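Long-range contacts in Fe(2+) transporter FeoB (Escherichia coli, PDB 3I8S), which takes up ferrous iron across the inner membrane in a GTP-driven system, probably coupling GTP binding to channel opening, its cytosolic GTPase and helical domains being described here: residues G7-P12 and V55-T60; Q128-E133 and V258-L263; H176-L181 and N235-P240. All coordinates share one frame; numbering follows the deposited sequence.

Contact 1. Residues G7-P12 and V55-T60; sequences GLIGNP and VDLPGT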
ATOM      1  N   GLY A   7       1.085  -7.963  -7.085  1.00 23.37           N
ATOM      2  CA  GLY A   7       1.217  -8.226  -5.656  1.00 24.93           C
ATOM      3  C   GLY A   7      -0.150  -8.054  -5.001  1.00 24.71           C
ATOM      4  O   GLY A   7      -0.799  -6.997  -5.211  1.00 26.35           O
ATOM      5  N   LEU A   8      -0.577  -9.041  -4.225  1.00 24.50           N
ATOM      6  CA  LEU A   8      -1.814  -8.925  -3.436  1.00 24.22           C
ATOM      7  C   LEU A   8      -1.503  -8.610  -1.966  1.00 24.31           C
ATOM      8  O   LEU A   8      -0.756  -9.308  -1.268  1.00 24.66           O
ATOM      9  CB  LEU A   8      -2.632 -10.176  -3.611  1.00 24.92           C
ATOM     10  CG  LEU A   8      -4.032 -10.171  -3.045  1.00 23.66           C
ATOM     11  CD1 LEU A   8      -4.942  -9.220  -3.882  1.00 23.55           C
ATOM     12  CD2 LEU A   8      -4.524 -11.637  -2.919  1.00 24.26           C
ATOM     13  N   ILE A   9      -2.008  -7.472  -1.506  1.00 25.13           N
ATOM     14  CA  ILE A   9      -1.574  -6.959  -0.222  1.00 26.32           C
ATOM     15  C   ILE A   9      -2.762  -6.359   0.516  1.00 25.98           C
ATOM     16  O   ILE A   9      -3.617  -5.697  -0.097  1.00 24.35           O
ATOM     17  CB  ILE A   9      -0.486  -5.866  -0.356  1.00 26.24           C
ATOM     18  CG1 ILE A   9       0.149  -5.641   1.058  1.00 30.62           C
ATOM     19  CG2 ILE A   9      -1.060  -4.658  -1.124  1.00 28.88           C
ATOM     20  CD1 ILE A   9       1.464  -4.868   1.112  1.00 30.84           C
ATOM     21  N   GLY A  10      -2.788  -6.613   1.813  1.00 24.25           N
ATOM     22  CA  GLY A  10      -3.790  -6.063   2.672  1.00 24.32           C
ATOM     23  C   GLY A  10      -3.511  -6.368   4.111  1.00 23.55           C
ATOM     24  O   GLY A  10      -2.557  -7.056   4.440  1.00 24.28           O
ATOM     25  N   ASN A  11      -4.406  -5.916   4.974  1.00 21.77           N
ATOM     26  CA  ASN A  11      -4.299  -6.175   6.379  1.00 22.46           C
ATOM     27  C   ASN A  11      -4.655  -7.657   6.661  1.00 21.93           C
ATOM     28  O   ASN A  11      -5.249  -8.329   5.830  1.00 22.76           O
ATOM     29  CB  ASN A  11      -5.262  -5.285   7.178  1.00 21.42           C
ATOM     30  CG  ASN A  11      -4.770  -3.800   7.303  1.00 24.37           C
ATOM     31  OD1 ASN A  11      -4.242  -3.177   6.370  1.00 27.37           O
ATOM     32  ND2 ASN A  11      -4.959  -3.276   8.449  1.00 27.68           N
ATOM     33  N   PRO A  12      -4.311  -8.133   7.854  1.00 22.26           N
ATOM     34  CA  PRO A  12      -4.716  -9.491   8.261  1.00 22.43           C
ATOM     35  C   PRO A  12      -6.212  -9.641   8.214  1.00 23.31           C
ATOM     36  O   PRO A  12      -6.926  -8.706   8.575  1.00 22.57           O
ATOM     37  CB  PRO A  12      -4.201  -9.592   9.676  1.00 22.61           C
ATOM     38  CG  PRO A  12      -3.048  -8.696   9.706  1.00 24.41           C
ATOM     39  CD  PRO A  12      -3.493  -7.494   8.891  1.00 22.57           C
ATOM     40  N   VAL A  55       0.995 -12.813  -6.662  1.00 22.52           N
ATOM     41  CA  VAL A  55       1.825 -13.129  -5.514  1.00 24.34           C
ATOM     42  C   VAL A  55       1.117 -12.652  -4.256  1.00 25.53           C
ATOM     43  O   VAL A  55       0.820 -11.443  -4.093  1.00 26.04           O
ATOM     44  CB  VAL A  55       3.233 -12.451  -5.640  1.00 24.37           C
ATOM     45  CG1 VAL A  55       4.074 -12.798  -4.407  1.00 24.23           C
ATOM     46  CG2 VAL A  55       3.918 -12.869  -6.935  1.00 25.07           C
ATOM     47  N   ASP A  56       0.794 -13.584  -3.391  1.00 25.98           N
ATOM     48  CA  ASP A  56       0.035 -13.268  -2.181  1.00 26.23           C
ATOM     49  C   ASP A  56       1.002 -12.775  -1.116  1.00 26.87           C
ATOM     50  O   ASP A  56       1.823 -13.559  -0.633  1.00 29.62           O
ATOM     51  CB  ASP A  56      -0.676 -14.515  -1.676  1.00 26.72           C
ATOM     52  CG  ASP A  56      -1.527 -14.246  -0.417  1.00 28.92           C
ATOM     53  OD1 ASP A  56      -2.072 -13.147  -0.243  1.00 33.67           O
ATOM     54  OD2 ASP A  56      -1.662 -15.192   0.347  1.00 39.45           O
ATOM     55  N   LEU A  57       0.894 -11.543  -0.695  1.00 24.26           N
ATOM     56  CA  LEU A  57       1.854 -11.049   0.309  1.00 24.85           C
ATOM     57  C   LEU A  57       1.299 -11.249   1.743  1.00 25.29           C
ATOM     58  O   LEU A  57       0.084 -11.227   1.947  1.00 25.09           O
ATOM     59  CB  LEU A  57       2.172  -9.592   0.035  1.00 25.06           C
ATOM     60  CG  LEU A  57       2.703  -9.225  -1.341  1.00 25.84           C
ATOM     61  CD1 LEU A  57       3.028  -7.756  -1.394  1.00 28.96           C
ATOM     62  CD2 LEU A  57       3.908 -10.129  -1.685  1.00 25.80           C
ATOM     63  N   PRO A  58       2.188 -11.455   2.736  1.00 23.58           N
ATOM     64  CA  PRO A  58       1.675 -11.675   4.094  1.00 23.80           C
ATOM     65  C   PRO A  58       0.862 -10.474   4.546  1.00 23.65           C
ATOM     66  O   PRO A  58       1.141  -9.361   4.133  1.00 23.97           O
ATOM     67  CB  PRO A  58       2.939 -11.837   4.938  1.00 23.90           C
ATOM     68  CG  PRO A  58       3.984 -12.208   3.994  1.00 25.90           C
ATOM     69  CD  PRO A  58       3.655 -11.512   2.701  1.00 24.18           C
ATOM     70  N   GLY A  59      -0.184 -10.717   5.318  1.00 23.37           N
ATOM     71  CA  GLY A  59      -1.036  -9.634   5.807  1.00 23.14           C
ATOM     72  C   GLY A  59      -0.233  -8.704   6.681  1.00 23.21           C
ATOM     73  O   GLY A  59       0.601  -9.147   7.463  1.00 21.12           O
ATOM     74  N   THR A  60      -0.508  -7.400   6.563  1.00 23.28           N
ATOM     75  CA  THR A  60       0.216  -6.391   7.294  1.00 24.26           C
ATOM     76  C   THR A  60      -0.612  -5.090   7.452  1.00 22.90           C
ATOM     77  O   THR A  60      -1.410  -4.772   6.585  1.00 21.36           O
ATOM     78  CB  THR A  60       1.612  -6.073   6.640  1.00 25.11           C
ATOM     79  OG1 THR A  60       2.391  -5.306   7.556  1.00 27.94           O
ATOM     80  CG2 THR A  60       1.499  -5.327   5.291  1.00 27.11           C
TER
HETATM   81  O   HOH W   1      -0.638  -8.566   2.313  1.00 18.92           O

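Contact 2. Residues Q128-E133 and V258-L263; sequences QNIRIE and VVSNTL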
ATOM      1  N   GLN A 128     -23.250  -2.739   9.649  1.00 33.88           N
ATOM      2  CA  GLN A 128     -22.806  -1.769  10.654  1.00 34.24           C
ATOM      3  C   GLN A 128     -23.285  -0.339  10.333  1.00 33.59           C
ATOM      4  O   GLN A 128     -22.824   0.624  10.944  1.00 32.74           O
ATOM      5  CB  GLN A 128     -21.274  -1.804  10.788  1.00 34.62           C
ATOM      6  CG  GLN A 128     -20.730  -3.128  11.320  1.00 35.93           C
ATOM      7  CD  GLN A 128     -19.203  -3.172  11.419  1.00 37.32           C
ATOM      8  OE1 GLN A 128     -18.483  -2.480  10.687  1.00 42.75           O
ATOM      9  NE2 GLN A 128     -18.701  -4.015  12.318  1.00 42.47           N
ATOM     10  N   ASN A 129     -24.222  -0.208   9.391  1.00 33.31           N
ATOM     11  CA  ASN A 129     -24.799   1.084   9.042  1.00 33.12           C
ATOM     12  C   ASN A 129     -23.765   2.025   8.406  1.00 32.77           C
ATOM     13  O   ASN A 129     -23.794   3.225   8.644  1.00 32.76           O
ATOM     14  CB  ASN A 129     -25.405   1.733  10.299  1.00 32.77           C
ATOM     15  CG  ASN A 129     -26.465   2.772   9.989  1.00 33.17           C
ATOM     16  OD1 ASN A 129     -26.992   3.416  10.897  1.00 34.32           O
ATOM     17  ND2 ASN A 129     -26.805   2.923   8.724  1.00 32.31           N
ATOM     18  N   ILE A 130     -22.838   1.482   7.618  1.00 32.80           N
ATOM     19  CA  ILE A 130     -21.878   2.326   6.913  1.00 32.92           C
ATOM     20  C   ILE A 130     -21.969   2.092   5.395  1.00 32.58           C
ATOM     21  O   ILE A 130     -21.929   0.941   4.930  1.00 31.14           O
ATOM     22  CB  ILE A 130     -20.416   2.188   7.470  1.00 32.63           C
ATOM     23  CG1 ILE A 130     -19.393   2.591   6.420  1.00 33.03           C
ATOM     24  CG2 ILE A 130     -20.108   0.802   7.981  1.00 33.97           C
ATOM     25  CD1 ILE A 130     -18.010   2.450   6.902  1.00 33.92           C
ATOM     26  N   ARG A 131     -22.136   3.195   4.656  1.00 32.65           N
ATOM     27  CA  ARG A 131     -22.021   3.214   3.196  1.00 33.02           C
ATOM     28  C   ARG A 131     -20.738   3.964   2.832  1.00 31.90           C
ATOM     29  O   ARG A 131     -20.418   4.991   3.440  1.00 31.24           O
ATOM     30  CB  ARG A 131     -23.220   3.910   2.532  1.00 33.83           C
ATOM     31  CG  ARG A 131     -23.206   3.811   0.967  1.00 34.32           C
ATOM     32  CD  ARG A 131     -24.246   4.737   0.260  1.00 38.02           C
ATOM     33  NE  ARG A 131     -24.436   4.402  -1.174  1.00 40.96           N
ATOM     34  CZ  ARG A 131     -23.559   4.663  -2.158  1.00 43.85           C
ATOM     35  NH1 ARG A 131     -22.405   5.282  -1.904  1.00 44.40           N
ATOM     36  NH2 ARG A 131     -23.839   4.303  -3.415  1.00 44.44           N
ATOM     37  N   ILE A 132     -20.000   3.406   1.883  1.00 31.02           N
ATOM     38  CA  ILE A 132     -18.777   4.008   1.347  1.00 30.89           C
ATOM     39  C   ILE A 132     -19.077   4.654  -0.021  1.00 30.46           C
ATOM     40  O   ILE A 132     -19.612   3.989  -0.943  1.00 29.66           O
ATOM     41  CB  ILE A 132     -17.649   2.982   1.159  1.00 30.57           C
ATOM     42  CG1 ILE A 132     -17.311   2.265   2.486  1.00 32.34           C
ATOM     43  CG2 ILE A 132     -16.378   3.656   0.641  1.00 30.32           C
ATOM     44  CD1 ILE A 132     -17.021   3.162   3.621  1.00 31.73           C
ATOM     45  N   GLU A 133     -18.729   5.937  -0.144  1.00 28.52           N
ATOM     46  CA  GLU A 133     -18.802   6.635  -1.415  1.00 29.34           C
ATOM     47  C   GLU A 133     -17.584   6.264  -2.245  1.00 27.99           C
ATOM     48  O   GLU A 133     -16.474   6.788  -2.039  1.00 26.36           O
ATOM     49  CB  GLU A 133     -18.782   8.121  -1.208  1.00 29.18           C
ATOM     50  CG  GLU A 133     -20.066   8.709  -0.786  1.00 32.96           C
ATOM     51  CD  GLU A 133     -20.088  10.181  -1.124  1.00 33.21           C
ATOM     52  OE1 GLU A 133     -18.997  10.801  -0.997  1.00 38.58           O
ATOM     53  OE2 GLU A 133     -21.151  10.702  -1.543  1.00 41.85           O
ATOM     54  N   VAL A 258     -15.486  12.207   4.540  1.00 20.35           N
ATOM     55  CA  VAL A 258     -16.246  12.379   3.313  1.00 21.47           C
ATOM     56  C   VAL A 258     -16.834  11.074   2.804  1.00 21.34           C
ATOM     57  O   VAL A 258     -18.002  10.998   2.417  1.00 20.66           O
ATOM     58  CB  VAL A 258     -15.338  12.975   2.208  1.00 21.03           C
ATOM     59  CG1 VAL A 258     -16.069  13.028   0.879  1.00 22.57           C
ATOM     60  CG2 VAL A 258     -14.853  14.402   2.614  1.00 21.28           C
ATOM     61  N   VAL A 259     -15.993  10.050   2.807  1.00 23.09           N
ATOM     62  CA  VAL A 259     -16.244   8.788   2.126  1.00 24.52           C
ATOM     63  C   VAL A 259     -17.144   7.799   2.877  1.00 25.19           C
ATOM     64  O   VAL A 259     -17.873   7.038   2.248  1.00 23.63           O
ATOM     65  CB  VAL A 259     -14.857   8.170   1.806  1.00 24.91           C
ATOM     66  CG1 VAL A 259     -14.878   6.707   1.585  1.00 27.73           C
ATOM     67  CG2 VAL A 259     -14.231   9.003   0.636  1.00 25.72           C
ATOM     68  N   SER A 260     -17.061   7.802   4.206  1.00 27.01           N
ATOM     69  CA  SER A 260     -17.816   6.874   5.041  1.00 28.67           C
ATOM     70  C   SER A 260     -18.940   7.621   5.719  1.00 30.54           C
ATOM     71  O   SER A 260     -18.698   8.604   6.417  1.00 31.86           O
ATOM     72  CB  SER A 260     -16.897   6.207   6.055  1.00 29.12           C
ATOM     73  OG  SER A 260     -17.637   5.294   6.861  1.00 30.71           O
ATOM     74  N   ASN A 261     -20.171   7.185   5.446  1.00 31.60           N
ATOM     75  CA  ASN A 261     -21.380   7.856   5.892  1.00 32.77           C
ATOM     76  C   ASN A 261     -22.257   6.867   6.630  1.00 33.43           C
ATOM     77  O   ASN A 261     -22.131   5.666   6.428  1.00 32.57           O
ATOM     78  CB  ASN A 261     -22.197   8.337   4.690  1.00 33.47           C
ATOM     79  CG  ASN A 261     -21.566   9.495   3.937  1.00 34.37           C
ATOM     80  OD1 ASN A 261     -22.281  10.405   3.518  1.00 40.00           O
ATOM     81  ND2 ASN A 261     -20.263   9.440   3.698  1.00 37.46           N
ATOM     82  N   THR A 262     -23.166   7.387   7.458  1.00 34.68           N
ATOM     83  CA  THR A 262     -24.255   6.592   8.010  1.00 35.61           C
ATOM     84  C   THR A 262     -25.185   6.181   6.866  1.00 36.63           C
ATOM     85  O   THR A 262     -25.476   6.985   5.978  1.00 36.92           O
ATOM     86  CB  THR A 262     -25.091   7.403   9.045  1.00 35.76           C
ATOM     87  OG1 THR A 262     -24.228   7.982  10.038  1.00 36.06           O
ATOM     88  CG2 THR A 262     -26.099   6.509   9.720  1.00 35.32           C
ATOM     89  N   LEU A 263     -25.649   4.938   6.882  1.00 37.76           N
ATOM     90  CA  LEU A 263     -26.625   4.464   5.892  1.00 38.36           C
ATOM     91  C   LEU A 263     -28.078   4.932   6.154  1.00 39.07           C
ATOM     92  O   LEU A 263     -28.843   5.142   5.201  1.00 39.99           O
ATOM     93  CB  LEU A 263     -26.565   2.936   5.805  1.00 38.47           C
ATOM     94  CG  LEU A 263     -27.209   2.253   4.601  1.00 38.59           C
ATOM     95  CD1 LEU A 263     -26.440   2.590   3.336  1.00 39.32           C
ATOM     96  CD2 LEU A 263     -27.227   0.736   4.830  1.00 38.85           C
TER

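Contact 3. Residues H176-L181 and N235-P240; sequences HYAQPL and NEMDDP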
ATOM      1  N   HIS A 176      -0.119  15.656   3.814  1.00 27.69           N
ATOM      2  CA  HIS A 176       0.450  16.992   3.793  1.00 27.73           C
ATOM      3  C   HIS A 176       1.450  17.148   4.917  1.00 27.61           C
ATOM      4  O   HIS A 176       1.130  17.644   6.003  1.00 27.37           O
ATOM      5  CB  HIS A 176      -0.627  18.088   3.880  1.00 27.93           C
ATOM      6  CG  HIS A 176      -0.119  19.431   3.470  1.00 27.84           C
ATOM      7  ND1 HIS A 176      -0.127  19.861   2.163  1.00 31.64           N
ATOM      8  CD2 HIS A 176       0.462  20.417   4.187  1.00 29.32           C
ATOM      9  CE1 HIS A 176       0.415  21.061   2.091  1.00 30.42           C
ATOM     10  NE2 HIS A 176       0.776  21.426   3.309  1.00 31.00           N
ATOM     11  N   TYR A 177       2.683  16.729   4.642  1.00 26.75           N
ATOM     12  CA  TYR A 177       3.750  16.825   5.621  1.00 26.46           C
ATOM     13  C   TYR A 177       4.283  18.235   5.758  1.00 25.97           C
ATOM     14  O   TYR A 177       4.345  18.987   4.769  1.00 24.48           O
ATOM     15  CB  TYR A 177       4.922  15.936   5.223  1.00 26.87           C
ATOM     16  CG  TYR A 177       4.610  14.476   5.106  1.00 27.13           C
ATOM     17  CD1 TYR A 177       4.460  13.870   3.862  1.00 28.35           C
ATOM     18  CD2 TYR A 177       4.432  13.692   6.245  1.00 25.84           C
ATOM     19  CE1 TYR A 177       4.193  12.499   3.776  1.00 27.88           C
ATOM     20  CE2 TYR A 177       4.173  12.345   6.165  1.00 28.71           C
ATOM     21  CZ  TYR A 177       4.057  11.759   4.913  1.00 28.47           C
ATOM     22  OH  TYR A 177       3.805  10.432   4.868  1.00 28.95           O
ATOM     23  N   ALA A 178       4.701  18.571   6.985  1.00 26.29           N
ATOM     24  CA  ALA A 178       5.369  19.859   7.289  1.00 26.18           C
ATOM     25  C   ALA A 178       6.591  20.037   6.383  1.00 26.36           C
ATOM     26  O   ALA A 178       7.318  19.049   6.132  1.00 26.26           O
ATOM     27  CB  ALA A 178       5.763  19.940   8.783  1.00 26.75           C
ATOM     28  N   GLN A 179       6.789  21.243   5.849  1.00 26.22           N
ATOM     29  CA  GLN A 179       7.858  21.465   4.833  1.00 26.62           C
ATOM     30  C   GLN A 179       9.270  21.060   5.327  1.00 25.75           C
ATOM     31  O   GLN A 179      10.064  20.527   4.546  1.00 24.83           O
ATOM     32  CB  GLN A 179       7.880  22.896   4.320  1.00 27.53           C
ATOM     33  CG  GLN A 179       8.746  23.083   3.045  1.00 28.17           C
ATOM     34  CD  GLN A 179       8.223  22.294   1.858  1.00 32.82           C
ATOM     35  OE1 GLN A 179       7.050  22.405   1.512  1.00 35.39           O
ATOM     36  NE2 GLN A 179       9.084  21.463   1.242  1.00 34.46           N
ATOM     37  N   PRO A 180       9.597  21.308   6.604  1.00 24.58           N
ATOM     38  CA  PRO A 180      10.953  20.856   6.984  1.00 24.94           C
ATOM     39  C   PRO A 180      11.137  19.333   6.825  1.00 24.68           C
ATOM     40  O   PRO A 180      12.216  18.885   6.418  1.00 23.80           O
ATOM     41  CB  PRO A 180      11.072  21.315   8.451  1.00 24.19           C
ATOM     42  CG  PRO A 180      10.115  22.400   8.585  1.00 25.07           C
ATOM     43  CD  PRO A 180       8.949  21.993   7.726  1.00 25.60           C
ATOM     44  N   LEU A 181      10.095  18.534   7.112  1.00 24.14           N
ATOM     45  CA  LEU A 181      10.168  17.088   6.956  1.00 24.34           C
ATOM     46  C   LEU A 181      10.464  16.740   5.502  1.00 24.46           C
ATOM     47  O   LEU A 181      11.326  15.901   5.226  1.00 24.25           O
ATOM     48  CB  LEU A 181       8.883  16.398   7.428  1.00 24.26           C
ATOM     49  CG  LEU A 181       8.539  16.573   8.928  1.00 25.80           C
ATOM     50  CD1 LEU A 181       7.090  16.150   9.287  1.00 26.56           C
ATOM     51  CD2 LEU A 181       9.557  15.823   9.796  1.00 26.91           C
ATOM     52  N   ASN A 235      15.282  20.723  16.486  1.00 21.46           N
ATOM     53  CA  ASN A 235      15.353  22.155  16.785  1.00 22.26           C
ATOM     54  C   ASN A 235      14.126  22.926  16.236  1.00 22.98           C
ATOM     55  O   ASN A 235      13.607  23.861  16.873  1.00 22.44           O
ATOM     56  CB  ASN A 235      16.609  22.758  16.205  1.00 22.12           C
ATOM     57  CG  ASN A 235      16.677  24.246  16.455  1.00 24.00           C
ATOM     58  OD1 ASN A 235      16.760  24.694  17.607  1.00 24.22           O
ATOM     59  ND2 ASN A 235      16.576  25.024  15.390  1.00 29.12           N
ATOM     60  N   GLU A 236      13.697  22.531  15.047  1.00 23.58           N
ATOM     61  CA  GLU A 236      12.566  23.156  14.329  1.00 25.87           C
ATOM     62  C   GLU A 236      11.175  22.807  14.870  1.00 25.86           C
ATOM     63  O   GLU A 236      10.253  23.613  14.792  1.00 26.69           O
ATOM     64  CB  GLU A 236      12.615  22.756  12.840  1.00 25.41           C
ATOM     65  CG  GLU A 236      13.733  23.446  12.073  1.00 28.07           C
ATOM     66  CD  GLU A 236      14.452  22.540  11.068  1.00 29.68           C
ATOM     67  OE1 GLU A 236      13.825  21.644  10.485  1.00 32.26           O
ATOM     68  OE2 GLU A 236      15.684  22.713  10.885  1.00 39.17           O
ATOM     69  N   MET A 237      10.992  21.614  15.403  1.00 26.18           N
ATOM     70  CA  MET A 237       9.660  21.245  15.883  1.00 27.52           C
ATOM     71  C   MET A 237       9.702  20.266  17.052  1.00 26.75           C
ATOM     72  O   MET A 237      10.721  19.603  17.266  1.00 24.69           O
ATOM     73  CB  MET A 237       8.871  20.617  14.725  1.00 27.25           C
ATOM     74  CG  MET A 237       9.474  19.366  14.218  1.00 28.78           C
ATOM     75  SD  MET A 237       8.706  18.728  12.715  1.00 31.75           S
ATOM     76  CE  MET A 237       9.344  19.823  11.493  1.00 29.34           C
ATOM     77  N   ASP A 238       8.573  20.163  17.758  1.00 26.59           N
ATOM     78  CA  ASP A 238       8.355  19.147  18.787  1.00 28.01           C
ATOM     79  C   ASP A 238       8.102  17.796  18.103  1.00 28.72           C
ATOM     80  O   ASP A 238       7.226  17.687  17.239  1.00 29.44           O
ATOM     81  CB  ASP A 238       7.145  19.499  19.686  1.00 28.40           C
ATOM     82  CG  ASP A 238       7.382  20.722  20.601  1.00 30.08           C
ATOM     83  OD1 ASP A 238       8.524  20.962  21.076  1.00 29.78           O
ATOM     84  OD2 ASP A 238       6.386  21.433  20.903  1.00 34.53           O
ATOM     85  N   ASP A 239       8.879  16.781  18.465  1.00 29.15           N
ATOM     86  CA  ASP A 239       8.658  15.398  18.002  1.00 29.32           C
ATOM     87  C   ASP A 239       8.404  15.255  16.484  1.00 29.20           C
ATOM     88  O   ASP A 239       7.280  14.925  16.021  1.00 27.19           O
ATOM     89  CB  ASP A 239       7.527  14.730  18.790  1.00 29.93           C
ATOM     90  CG  ASP A 239       7.554  13.196  18.655  1.00 32.29           C
ATOM     91  OD1 ASP A 239       8.363  12.646  17.828  1.00 30.78           O
ATOM     92  OD2 ASP A 239       6.765  12.542  19.402  1.00 40.23           O
ATOM     93  N   PRO A 240       9.456  15.458  15.696  1.00 29.02           N
ATOM     94  CA  PRO A 240       9.258  15.334  14.246  1.00 29.17           C
ATOM     95  C   PRO A 240       8.683  13.981  13.825  1.00 28.60           C
ATOM     96  O   PRO A 240       7.871  13.927  12.921  1.00 27.48           O
ATOM     97  CB  PRO A 240      10.653  15.600  13.650  1.00 29.99           C
ATOM     98  CG  PRO A 240      11.529  15.997  14.754  1.00 28.29           C
ATOM     99  CD  PRO A 240      10.836  15.793  16.075  1.00 29.20           C
TER

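Contact 1. Residues G7-P12 and V55-T60
With chi1 at -56° and chi2 extended, Leu57 swings its CD1 branch toward Ile9, whose CG1 lies anti to the backbone N (chi1 -166°), a torsion that puts Ile9 CD1, like Ile9 CB, 4.1 Å from Leu57 CD1; the two side chains meet obliquely. Leu8 and Asp56 share a face of the sheet, where Leu8 CD2 rests 3.9 Å from Asp56 OD1, a buried carboxylate oxygen with no partner in this nucleotide-free model. The parallel strands are joined by an almost straight bond (177°) from Leu8 N to Val55 O at 2.8 Å, and by the reciprocal step from Leu57 N to Leu8 O, also 2.8 Å. Beyond Leu57 the chains part around water 1, which accepts from Gly10 N at 2.9 Å and lies 2.7 Å from Pro58 O, where it can donate, though it has more acceptors than protons. They rejoin where Thr60 N bonds Gly10 O at 3.0 Å. Gly59, having no side chain, can lie close against Pro12. Lys16 NZ of the P-loop hydrogen-bonds Leu57 O. This is the classic G-protein pairing of adjacent strands that lead into the P-loop, begun by Gly10, Asn11 and Pro12 of the GTP site, and into the DxxG motif of Asp56 to Gly59, predicted to bind GTP.

Contact 2. Residues Q128-E133 and V258-L263
Backbone bonds between Arg131 and Asn261 form the centre of this two-stranded antiparallel ribbon, whose strand axes make an angle of 142°. Arg131 N reaches Asn261 O at 3.0 Å, and Asn261 N answers to Arg131 O at 3.0 Å. At the start of helix 134-141, where Glu133 is the N-cap residue, Glu133 N donates to Val259 O at 2.8 Å, in the carbonyl plane. At the other end of the ribbon, Leu263 N approaches Asn129 O at 3.1 Å from above the carbonyl plane, 63° out of it and so away from the lone pairs.

Apolar packing differs on the two faces. Ile132 has CG2 anti to its own N, and that methyl touches Val259 CG1 at 3.5 Å. Leu263 crosses Arg131 at about a right angle, its CD1 3.6 Å from Arg131 CB.

Among polar side chains, Asn261 folds back so that ND2 bonds Val258 O at 3.0 Å. Asn129, at positive phi (66°), ends helix 122-127 in a Schellman motif and rests against Thr262 and Leu263. A valine in its place would probably disfavour that left-handed turn and disturb the carbonyl that receives Leu263 N.

The ribbon joins helices 122-127 and 134-141 of the GTPase region to the end of helix 240-259, with Leu98 of helix 98-111 touching both Ile132 and Val259.

Contact 3. Residues H176-L181 and N235-P240
Met237 packs against Pro180 and Leu181 in a small, purely side-chain contact, without a hydrogen bond between the segments, in which the first turn of helix 179-191 meets the short link between helices 226-236 and 240-259. Met237 is the first residue to leave the helical path, and its side chain points toward the opposing helix. Its CG sits between the backbone N and the carbonyl carbon (chi1 63°), and a bend at chi3 (75°) brings the terminal methyl against the CB-CG edge of Pro180. Met237 CE lies 3.8 Å from Pro180 CB and 4.0 Å from Pro180 CG, the two side chains meeting at a slant. The same methyl marginally reaches Ala178 CB, at 4.5 Å.

Leu181 supplies the more buried half. Its CD2 branch lies 4.2 Å from Met237 SD and 4.0 Å from Pro240 CB, with the leucine and proline side chains roughly at right angles. Leu233 of helix 226-236 touches Pro180, Leu181 and Pro240, and thus continues this apolar patch.

At the surface, Glu236 bends at chi2 to set OE1 3.4 Å from Pro180 CB; the nearby start of helix 179-191 may favour its negative charge.

Both segments show familiar helix-start features. Each places a proline in the first turn, and Asp239 is an N-cap whose OD1 accepts from Leu242 N. The whole is plain apolar packing of a helix start against an interhelical link, within the FeoB cytosolic helical domain.

Contact 1 lies in the large mixed sheet of the GTPase region, its two strands side by side, contact 2 at the junction of that region with the helical domain, and contact 3 within the helical domain. The centres of contacts 1 and 2 are about 25 Å apart. Contacts 1 and 3 lie about 31 Å apart between centres, on opposite sides of the chain's centre. Contacts 2 and 3 are about 33 Å apart between centres, yet helix 240-259 starts at contact 3 and ends at contact 2. Along the chain contact 1 closes first; contact 3 is then nested inside the loop closed by contact 2. No contact touches another, but contact 2 and helix 240-259 tie the helical domain to the GTPase region.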